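Local coordinates for Tat-secreted protein Rv2525c (Mycobacterium tuberculosis, PDB 4PMQ) that may act as a peptidoglycan hydrolase with glycosidase activity and shows esterase activity toward p-nitrophenyl esters in vitro, with a preference for the butyrate, at residues A74-G79 with N120-Y125; I133-T138 with L155-W160; L177-I182 with G191-Q196. One frame throughout, in Å; residues are numbered along the deposited sequence.

Contact 1: A74-G79 with N120-Y125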
loop_
_atom_site.group_PDB
_atom_site.type_symbol
_atom_site.label_atom_id
_atom_site.label_comp_id
_atom_site.label_asym_id
_atom_site.label_seq_id
_atom_site.Cartn_x
_atom_site.Cartn_y
_atom_site.Cartn_z
ATOM N N ALA A 74 5.510 -10.346 9.846
ATOM C CA ALA A 74 5.606 -9.501 8.646
ATOM C C ALA A 74 5.622 -10.380 7.406
ATOM O O ALA A 74 6.243 -11.457 7.425
ATOM C CB ALA A 74 6.858 -8.628 8.698
ATOM N N ASP A 75 4.901 -9.952 6.348
ATOM C CA ASP A 75 4.742 -10.760 5.150
ATOM C C ASP A 75 6.056 -11.156 4.501
ATOM O O ASP A 75 6.158 -12.271 3.975
ATOM C CB ASP A 75 3.877 -10.032 4.106
ATOM C CG ASP A 75 2.500 -9.658 4.621
ATOM O OD1 ASP A 75 1.924 -10.448 5.398
ATOM O OD2 ASP A 75 1.988 -8.603 4.208
ATOM N N TRP A 76 7.050 -10.241 4.507
ATOM C CA TRP A 76 8.304 -10.491 3.776
ATOM C C TRP A 76 9.273 -11.470 4.487
ATOM O O TRP A 76 10.247 -11.892 3.870
ATOM C CB TRP A 76 9.008 -9.140 3.548
ATOM C CG TRP A 76 9.250 -8.377 4.813
ATOM C CD1 TRP A 76 8.433 -7.445 5.397
ATOM C CD2 TRP A 76 10.416 -8.464 5.633
ATOM N NE1 TRP A 76 9.039 -6.934 6.527
ATOM C CE2 TRP A 76 10.260 -7.540 6.688
ATOM C CE3 TRP A 76 11.596 -9.225 5.566
ATOM C CZ2 TRP A 76 11.259 -7.330 7.642
ATOM C CZ3 TRP A 76 12.584 -9.001 6.503
ATOM C CH2 TRP A 76 12.393 -8.092 7.546
ATOM N N LEU A 77 8.998 -11.862 5.739
ATOM C CA LEU A 77 9.928 -12.756 6.435
ATOM C C LEU A 77 10.145 -14.080 5.700
ATOM O O LEU A 77 11.274 -14.574 5.693
ATOM C CB LEU A 77 9.481 -13.025 7.877
ATOM C CG LEU A 77 9.513 -11.797 8.802
ATOM C CD1 LEU A 77 8.904 -12.147 10.158
ATOM C CD2 LEU A 77 10.958 -11.285 8.998
ATOM N N GLY A 78 9.087 -14.619 5.095
ATOM C CA GLY A 78 9.135 -15.894 4.371
ATOM C C GLY A 78 9.716 -15.858 2.967
ATOM O O GLY A 78 9.684 -16.875 2.260
ATOM N N GLY A 79 10.263 -14.705 2.556
ATOM C CA GLY A 79 10.921 -14.559 1.265
ATOM C C GLY A 79 10.077 -14.982 0.070
ATOM O O GLY A 79 8.906 -14.612 -0.028
ATOM N N ASN A 120 18.434 -10.865 1.869
ATOM C CA ASN A 120 18.109 -12.271 2.104
ATOM C C ASN A 120 16.622 -12.600 2.076
ATOM O O ASN A 120 16.271 -13.756 1.779
ATOM C CB ASN A 120 18.694 -12.721 3.432
ATOM C CG ASN A 120 20.214 -12.742 3.466
ATOM O OD1 ASN A 120 20.871 -12.915 2.431
ATOM N ND2 ASN A 120 20.795 -12.716 4.692
ATOM N N GLN A 121 15.763 -11.644 2.450
ATOM C CA GLN A 121 14.322 -11.933 2.555
ATOM C C GLN A 121 13.453 -11.030 1.659
ATOM O O GLN A 121 12.572 -11.522 0.937
ATOM C CB GLN A 121 13.883 -11.784 4.022
ATOM C CG GLN A 121 14.553 -12.855 4.943
ATOM C CD GLN A 121 14.382 -12.597 6.428
ATOM O OE1 GLN A 121 15.124 -11.809 7.029
ATOM N NE2 GLN A 121 13.452 -13.318 7.081
ATOM N N ILE A 122 13.662 -9.713 1.716
ATOM C CA ILE A 122 12.790 -8.783 0.961
ATOM C C ILE A 122 12.982 -8.919 -0.564
ATOM O O ILE A 122 11.988 -8.881 -1.276
ATOM C CB ILE A 122 12.988 -7.321 1.433
ATOM C CG1 ILE A 122 12.572 -7.227 2.912
ATOM C CG2 ILE A 122 12.143 -6.363 0.548
ATOM C CD1 ILE A 122 12.978 -5.882 3.590
ATOM N N VAL A 123 14.225 -9.097 -1.043
ATOM C CA VAL A 123 14.469 -9.251 -2.482
ATOM C C VAL A 123 13.669 -10.506 -2.990
ATOM O O VAL A 123 12.812 -10.326 -3.865
ATOM C CB VAL A 123 15.983 -9.311 -2.814
ATOM C CG1 VAL A 123 16.231 -9.828 -4.229
ATOM C CG2 VAL A 123 16.615 -7.926 -2.636
ATOM N N PRO A 124 13.816 -11.729 -2.429
ATOM C CA PRO A 124 13.010 -12.836 -2.983
ATOM C C PRO A 124 11.509 -12.570 -2.807
ATOM O O PRO A 124 10.713 -12.994 -3.655
ATOM C CB PRO A 124 13.475 -14.069 -2.218
ATOM C CG PRO A 124 14.326 -13.585 -1.102
ATOM C CD PRO A 124 14.801 -12.204 -1.432
ATOM N N TYR A 125 11.109 -11.900 -1.674
ATOM C CA TYR A 125 9.686 -11.592 -1.426
ATOM C C TYR A 125 9.113 -10.724 -2.574
ATOM O O TYR A 125 8.114 -11.094 -3.217
ATOM C CB TYR A 125 9.516 -10.862 -0.075
ATOM C CG TYR A 125 8.082 -10.479 0.217
ATOM C CD1 TYR A 125 7.132 -11.450 0.530
ATOM C CD2 TYR A 125 7.672 -9.146 0.192
ATOM C CE1 TYR A 125 5.808 -11.113 0.787
ATOM C CE2 TYR A 125 6.340 -8.796 0.440
ATOM C CZ TYR A 125 5.407 -9.787 0.716
ATOM O OH TYR A 125 4.086 -9.479 0.943
HETATM O O HOH W 1 3.454 -7.191 2.244
#

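Contact 2: I133-T138 with L155-W160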
loop_
_atom_site.group_PDB
_atom_site.type_symbol
_atom_site.label_atom_id
_atom_site.label_comp_id
_atom_site.label_asym_id
_atom_site.label_seq_id
_atom_site.Cartn_x
_atom_site.Cartn_y
_atom_site.Cartn_z
ATOM N N ILE A 133 2.199 -10.851 -10.298
ATOM C CA ILE A 133 1.432 -9.797 -10.980
ATOM C C ILE A 133 2.255 -8.991 -12.014
ATOM O O ILE A 133 1.659 -8.231 -12.787
ATOM C CB ILE A 133 0.763 -8.856 -9.941
ATOM C CG1 ILE A 133 1.812 -8.086 -9.099
ATOM C CG2 ILE A 133 -0.219 -9.631 -9.062
ATOM C CD1 ILE A 133 1.113 -7.069 -8.116
ATOM N N GLY A 134 3.583 -9.173 -12.052
ATOM C CA GLY A 134 4.420 -8.465 -13.017
ATOM C C GLY A 134 5.186 -7.302 -12.425
ATOM O O GLY A 134 4.700 -6.633 -11.519
ATOM N N HIS A 135 6.393 -7.040 -12.968
ATOM C CA HIS A 135 7.226 -5.917 -12.567
ATOM C C HIS A 135 6.420 -4.606 -12.603
ATOM O O HIS A 135 6.465 -3.829 -11.637
ATOM C CB HIS A 135 8.427 -5.821 -13.510
ATOM C CG HIS A 135 9.258 -4.592 -13.289
ATOM N ND1 HIS A 135 10.091 -4.480 -12.189
ATOM C CD2 HIS A 135 9.398 -3.490 -14.064
ATOM C CE1 HIS A 135 10.681 -3.295 -12.301
ATOM N NE2 HIS A 135 10.304 -2.665 -13.419
ATOM N N GLN A 136 5.703 -4.359 -13.716
ATOM C CA GLN A 136 4.960 -3.096 -13.881
ATOM C C GLN A 136 3.853 -2.896 -12.816
ATOM O O GLN A 136 3.479 -1.751 -12.545
ATOM C CB GLN A 136 4.366 -3.009 -15.288
ATOM C CG GLN A 136 5.416 -2.554 -16.292
ATOM C CD GLN A 136 4.833 -2.254 -17.661
ATOM O OE1 GLN A 136 3.820 -1.565 -17.804
ATOM N NE2 GLN A 136 5.490 -2.723 -18.704
ATOM N N ARG A 137 3.362 -3.989 -12.209
ATOM C CA ARG A 137 2.296 -3.908 -11.209
ATOM C C ARG A 137 2.810 -3.968 -9.779
ATOM O O ARG A 137 2.014 -3.874 -8.860
ATOM C CB ARG A 137 1.296 -5.070 -11.391
ATOM C CG ARG A 137 0.481 -5.005 -12.669
ATOM C CD ARG A 137 -0.667 -6.020 -12.565
ATOM N NE ARG A 137 -1.690 -5.555 -11.615
ATOM C CZ ARG A 137 -2.628 -6.334 -11.077
ATOM N NH1 ARG A 137 -2.639 -7.637 -11.321
ATOM N NH2 ARG A 137 -3.535 -5.818 -10.255
ATOM N N THR A 138 4.124 -4.143 -9.582
ATOM C CA THR A 138 4.649 -4.317 -8.242
ATOM C C THR A 138 4.955 -2.958 -7.620
ATOM O O THR A 138 5.874 -2.265 -8.055
ATOM C CB THR A 138 5.864 -5.269 -8.276
ATOM O OG1 THR A 138 5.408 -6.548 -8.745
ATOM C CG2 THR A 138 6.494 -5.475 -6.883
ATOM N N LEU A 155 13.894 -3.490 -8.655
ATOM C CA LEU A 155 12.788 -4.214 -8.051
ATOM C C LEU A 155 11.628 -3.272 -7.825
ATOM O O LEU A 155 11.801 -2.236 -7.152
ATOM C CB LEU A 155 13.225 -4.772 -6.695
ATOM C CG LEU A 155 13.417 -6.226 -6.513
ATOM C CD1 LEU A 155 13.652 -6.498 -5.024
ATOM C CD2 LEU A 155 12.200 -7.026 -7.010
ATOM N N GLY A 156 10.470 -3.607 -8.376
ATOM C CA GLY A 156 9.291 -2.783 -8.220
ATOM C C GLY A 156 9.225 -1.656 -9.236
ATOM O O GLY A 156 10.250 -1.259 -9.823
ATOM N N SER A 157 8.021 -1.106 -9.408
ATOM C CA SER A 157 7.798 -0.006 -10.354
ATOM C C SER A 157 7.200 1.215 -9.669
ATOM O O SER A 157 7.279 2.316 -10.211
ATOM C CB SER A 157 6.883 -0.460 -11.496
ATOM O OG SER A 157 7.584 -1.379 -12.323
ATOM N N TYR A 158 6.512 1.002 -8.528
ATOM C CA TYR A 158 5.864 2.088 -7.776
ATOM C C TYR A 158 6.392 2.077 -6.357
ATOM O O TYR A 158 6.622 1.015 -5.770
ATOM C CB TYR A 158 4.343 1.940 -7.774
ATOM C CG TYR A 158 3.699 2.199 -9.123
ATOM C CD1 TYR A 158 3.248 3.468 -9.460
ATOM C CD2 TYR A 158 3.484 1.156 -10.033
ATOM C CE1 TYR A 158 2.644 3.723 -10.691
ATOM C CE2 TYR A 158 2.900 1.403 -11.284
ATOM C CZ TYR A 158 2.458 2.689 -11.592
ATOM O OH TYR A 158 1.829 2.995 -12.777
ATOM N N PHE A 159 6.578 3.291 -5.788
ATOM C CA PHE A 159 7.179 3.392 -4.465
ATOM C C PHE A 159 6.370 4.336 -3.575
ATOM O O PHE A 159 6.047 5.458 -3.965
ATOM C CB PHE A 159 8.638 3.872 -4.631
ATOM C CG PHE A 159 9.423 2.919 -5.503
ATOM C CD1 PHE A 159 9.829 1.678 -5.013
ATOM C CD2 PHE A 159 9.647 3.204 -6.849
ATOM C CE1 PHE A 159 10.485 0.760 -5.836
ATOM C CE2 PHE A 159 10.301 2.276 -7.680
ATOM C CZ PHE A 159 10.703 1.056 -7.169
ATOM N N TRP A 160 6.032 3.864 -2.384
ATOM C CA TRP A 160 5.245 4.624 -1.417
ATOM C C TRP A 160 6.062 4.703 -0.154
ATOM O O TRP A 160 6.310 3.677 0.486
ATOM C CB TRP A 160 3.889 3.914 -1.192
ATOM C CG TRP A 160 3.026 4.476 -0.100
ATOM C CD1 TRP A 160 3.107 5.711 0.480
ATOM C CD2 TRP A 160 1.912 3.813 0.515
ATOM N NE1 TRP A 160 2.117 5.856 1.430
ATOM C CE2 TRP A 160 1.369 4.702 1.472
ATOM C CE3 TRP A 160 1.299 2.561 0.326
ATOM C CZ2 TRP A 160 0.309 4.343 2.314
ATOM C CZ3 TRP A 160 0.257 2.200 1.165
ATOM C CH2 TRP A 160 -0.258 3.099 2.116
#

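Contact 3: L177-I182 with G191-Q196. With GOL (glycerol), chain E.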
loop_
_atom_site.group_PDB
_atom_site.type_symbol
_atom_site.label_atom_id
_atom_site.label_comp_id
_atom_site.label_asym_id
_atom_site.label_seq_id
_atom_site.Cartn_x
_atom_site.Cartn_y
_atom_site.Cartn_z
ATOM N N LEU A 177 4.213 8.195 -3.872
ATOM C CA LEU A 177 3.387 8.538 -2.724
ATOM C C LEU A 177 4.256 8.663 -1.506
ATOM O O LEU A 177 5.267 7.963 -1.428
ATOM C CB LEU A 177 2.352 7.427 -2.477
ATOM C CG LEU A 177 1.453 7.100 -3.672
ATOM C CD1 LEU A 177 0.614 5.836 -3.438
ATOM C CD2 LEU A 177 0.538 8.275 -4.030
ATOM N N HIS A 178 3.854 9.495 -0.543
ATOM C CA HIS A 178 4.617 9.631 0.716
ATOM C C HIS A 178 3.666 9.711 1.917
ATOM O O HIS A 178 2.838 10.605 1.983
ATOM C CB HIS A 178 5.541 10.865 0.664
ATOM C CG HIS A 178 6.369 11.124 1.883
ATOM N ND1 HIS A 178 6.946 12.357 2.089
ATOM C CD2 HIS A 178 6.758 10.287 2.883
ATOM C CE1 HIS A 178 7.630 12.261 3.222
ATOM N NE2 HIS A 178 7.528 11.046 3.756
ATOM N N GLN A 179 3.798 8.778 2.857
ATOM C CA GLN A 179 2.999 8.775 4.078
ATOM C C GLN A 179 3.600 9.837 4.994
ATOM O O GLN A 179 4.756 9.690 5.416
ATOM C CB GLN A 179 3.013 7.384 4.702
ATOM C CG GLN A 179 1.939 7.223 5.780
ATOM C CD GLN A 179 1.942 5.802 6.255
ATOM O OE1 GLN A 179 2.969 5.300 6.703
ATOM N NE2 GLN A 179 0.783 5.136 6.209
ATOM N N VAL A 180 2.852 10.936 5.217
ATOM C CA VAL A 180 3.363 12.078 6.002
ATOM C C VAL A 180 2.743 12.216 7.393
ATOM O O VAL A 180 3.249 13.011 8.177
ATOM C CB VAL A 180 3.234 13.419 5.227
ATOM C CG1 VAL A 180 4.098 13.378 3.973
ATOM C CG2 VAL A 180 1.775 13.742 4.870
ATOM N N GLU A 181 1.663 11.488 7.707
ATOM C CA GLU A 181 1.020 11.611 9.031
ATOM C C GLU A 181 0.370 10.303 9.386
ATOM O O GLU A 181 -0.348 9.746 8.563
ATOM C CB GLU A 181 -0.031 12.720 8.961
ATOM C CG GLU A 181 -0.468 13.295 10.278
ATOM C CD GLU A 181 -1.675 14.202 10.128
ATOM O OE1 GLU A 181 -1.494 15.440 10.097
ATOM O OE2 GLU A 181 -2.805 13.669 10.034
ATOM N N ILE A 182 0.630 9.806 10.600
ATOM C CA ILE A 182 0.067 8.552 11.093
ATOM C C ILE A 182 -0.925 8.827 12.208
ATOM O O ILE A 182 -0.569 9.480 13.194
ATOM C CB ILE A 182 1.193 7.606 11.608
ATOM C CG1 ILE A 182 2.163 7.224 10.496
ATOM C CG2 ILE A 182 0.614 6.364 12.334
ATOM C CD1 ILE A 182 1.603 6.479 9.455
ATOM N N GLY A 191 -9.762 6.199 12.360
ATOM C CA GLY A 191 -8.410 6.764 12.324
ATOM C C GLY A 191 -7.822 6.617 10.924
ATOM O O GLY A 191 -7.987 5.568 10.272
ATOM N N VAL A 192 -7.193 7.691 10.407
ATOM C CA VAL A 192 -6.608 7.625 9.063
ATOM C C VAL A 192 -5.176 8.130 9.089
ATOM O O VAL A 192 -4.811 8.931 9.957
ATOM C CB VAL A 192 -7.425 8.404 7.982
ATOM C CG1 VAL A 192 -8.851 7.873 7.861
ATOM C CG2 VAL A 192 -7.414 9.925 8.222
ATOM N N ASP A 193 -4.394 7.657 8.126
ATOM C CA ASP A 193 -3.062 8.143 7.804
ATOM C C ASP A 193 -3.170 9.009 6.575
ATOM O O ASP A 193 -4.018 8.755 5.702
ATOM C CB ASP A 193 -2.072 6.989 7.567
ATOM C CG ASP A 193 -2.059 5.946 8.678
ATOM O OD1 ASP A 193 -2.110 6.346 9.873
ATOM O OD2 ASP A 193 -1.921 4.746 8.359
ATOM N N VAL A 194 -2.291 9.991 6.465
ATOM C CA VAL A 194 -2.319 10.932 5.356
ATOM C C VAL A 194 -1.137 10.696 4.448
ATOM O O VAL A 194 0.004 10.603 4.922
ATOM C CB VAL A 194 -2.357 12.393 5.859
ATOM C CG1 VAL A 194 -2.370 13.367 4.693
ATOM C CG2 VAL A 194 -3.572 12.631 6.761
ATOM N N ASN A 195 -1.410 10.634 3.129
ATOM C CA ASN A 195 -0.368 10.402 2.139
ATOM C C ASN A 195 -0.401 11.500 1.105
ATOM O O ASN A 195 -1.492 11.841 0.614
ATOM C CB ASN A 195 -0.551 9.038 1.460
ATOM C CG ASN A 195 -0.614 7.934 2.485
ATOM O OD1 ASN A 195 0.425 7.486 2.963
ATOM N ND2 ASN A 195 -1.820 7.573 2.924
ATOM N N GLN A 196 0.775 11.991 0.700
ATOM C CA GLN A 196 0.906 12.995 -0.371
ATOM C C GLN A 196 1.223 12.308 -1.691
ATOM O O GLN A 196 2.064 11.411 -1.744
ATOM C CB GLN A 196 2.028 13.980 -0.028
ATOM C CG GLN A 196 1.653 14.877 1.147
ATOM C CD GLN A 196 2.618 16.017 1.393
ATOM O OE1 GLN A 196 3.816 15.963 1.068
ATOM N NE2 GLN A 196 2.109 17.064 2.019
HETATM C C1 GOL E . -0.137 1.870 5.758
HETATM O O1 GOL E . 0.246 2.368 7.030
HETATM C C2 GOL E . 0.392 0.469 5.576
HETATM O O2 GOL E . -0.214 -0.403 6.539
HETATM C C3 GOL E . 0.076 0.024 4.167
HETATM O O3 GOL E . 0.036 -1.389 4.057
HETATM O O HOH W 2 6.024 14.390 0.545
HETATM O O HOH W 3 -3.011 10.945 10.197
#

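Contact 1: A74-G79 with N120-Y125
Trp76 and Tyr125 carry much of the apolar contact, with the tryptophan's backbone rather than its indole lying over the phenol ring. Trp76 CA stands 3.7 Å from the centroid of the Tyr125 ring, a CH-pi contact 17° off the ring normal, and Trp76 CB carries on over Tyr125 CD2. The indole itself serves Ile122. With chi1 at 56°, Trp76 CG fits between its own backbone N and carbonyl carbon, and the ring then offers one face to the isoleucine: Ile122 CG1 comes within 3.5 Å of Trp76 CE3 near the rim, while Ile122 CD1 sits above the six-membered ring in a second CH-pi contact. Leu77 CD2 lies against the opposite face, and Gln121 CB abuts the edge in the ring plane. The indole's own N-H, at Trp76 NE1, is bonded to Asp111 OD2.

One direct hydrogen bond spans the segments. Gln121 NE2 donates to Leu77 O over 2.9 Å at an N-H...O angle of 157°, arriving in the carbonyl plane on a lone pair. Gly79 adds two CA-H...O contacts, from its own CA to Gln121 O (3.5 Å) and from Tyr125 CA to Gly79 O (3.4 Å), drawing the backbones close together where a side chain is lacking.

A water lies between Asp75 OD2 (2.8 Å) and Tyr125 OH (2.7 Å), and can donate to the carboxylate. Both groups are also tied from outside: the backbone N atoms of Tyr68 and Gly69 hold the Asp75 carboxylate, and Trp129 NE1 bonds to Tyr125 OH.

The loop leading from strand 61-66 into helix 79-96 thus packs on helix 115-133 of the next beta-alpha unit, the neighbour-to-neighbour packing expected in the outer layer of a TIM-barrel-like domain.

Contact 2: I133-T138 with L155-W160
Ser157 leans into the turn at His135, and its short side chain can be followed atom by atom. Ser157 CB rests 3.4 Å from His135 O, with Gln136 O a little farther off. One bond on, Ser157 OG donates a hydrogen bond of 2.8 Å to His135 O, arriving from above the carbonyl plane; Thr138 N donates to the same oxygen from the opposite face. Ser157 OG also sits over one face of the His135 imidazole, displaced toward its rim and 3.3 Å from His135 CD2. The ring can fold over the hydroxyl because His135 CG is anti to the backbone N (chi1 173°), and its ND1 is hydrogen-bonded to Glu130, which receives Gly156 N as well.

This turn feeds strand 138-142, which runs parallel to strand 158-161 with helix 144-153 between them: the beta-alpha-beta unit from which a TIM-barrel-like domain is built. The two chains are already joined here: Ser157 N donates to Thr138 O over 2.8 Å at a nearly straight 173°, and Tyr158 N adds a weak bond to that oxygen before Tyr158 goes on to pair with Val140. Gln136 O lies at the edge of the Tyr158 ring, near its plane, 3.4 Å from Tyr158 CE2.

Contact 3: L177-I182 with G191-Q196
Two torsions set Gln179 and Asn195 side by side on one face of the sheet: chi1 of -166° stretches Gln179 out from its backbone, whereas chi1 of -55° swings the Asn195 amide back beside its own N, so that Asn195 OD1 lies 3.1 Å from Gln179 CB. Each amide also has partners beyond the pair: Asn195 OD1 accepts from Trp160 NE1 and Gln179 OE1 bonds to Tyr141 OH, while Gln179 NE2 and Asn195 ND2 both donate to Asp9 OD2.

The backbones form an antiparallel pair interrupted by a classic beta bulge. Val180 and Glu181 both face Val194: Val180 N donates to Val194 O over 2.9 Å, and Glu181 N adds a weak bond of 3.4 Å to that same oxygen. Regular pairing resumes with Val194 N to Glu181 O (2.9 Å). On the face opposite the amides, Glu181 runs alongside Val194, its OE2 3.5 Å from Val194 CG2, and a water links that carboxylate oxygen to Val192 O. Val180 CG2 packs across Gln196 CG at 3.9 Å, and another water bridges His178 ND1 and Gln196 OE1, His178 NE2 being hydrogen-bonded to Asn163 OD1.

At the tip of Gln179 a bound glycerol, probably from the crystallisation liquor, accepts from Gln179 NE2 through its O1 over 2.9 Å at a well-aligned 167°. Glycerol O1 in turn donates a weak bond of 3.5 Å to Asp193 OD2, while Asp193 OD1 is held by the backbone N of Asp183. Glycerol is also hydrogen-bonded to Tyr31, Gln67, Ser108 and Tyr141. With Asp193 OD2 close to Asp9 OD1, two carboxylates stand together here; they and the amide donor beside them suggest a polar pocket that could accept hydroxyl-rich ligands, consistent with the proposed glycosidase activity.

Along the chain the three contacts follow in series, each closing before the next opens, within one glycoside hydrolase-like domain. Contact 1 lies in the outer helical layer; its centre is 15 Å from that of contact 2, and they touch where Val123 CA of helix 115-133 meets Leu155 CD1 at 3.8 Å. That helix runs on into the turn of contact 2. Strand 158-161 of contact 2 then pairs in parallel with strand 177-181 of contact 3, through Phe159 O and Leu177 N, 3.3 Å apart. Contacts 1 and 3, with centres 24 Å apart, do not touch. The series therefore leads from outer helix packing through the sheet to the pocket where glycerol was found.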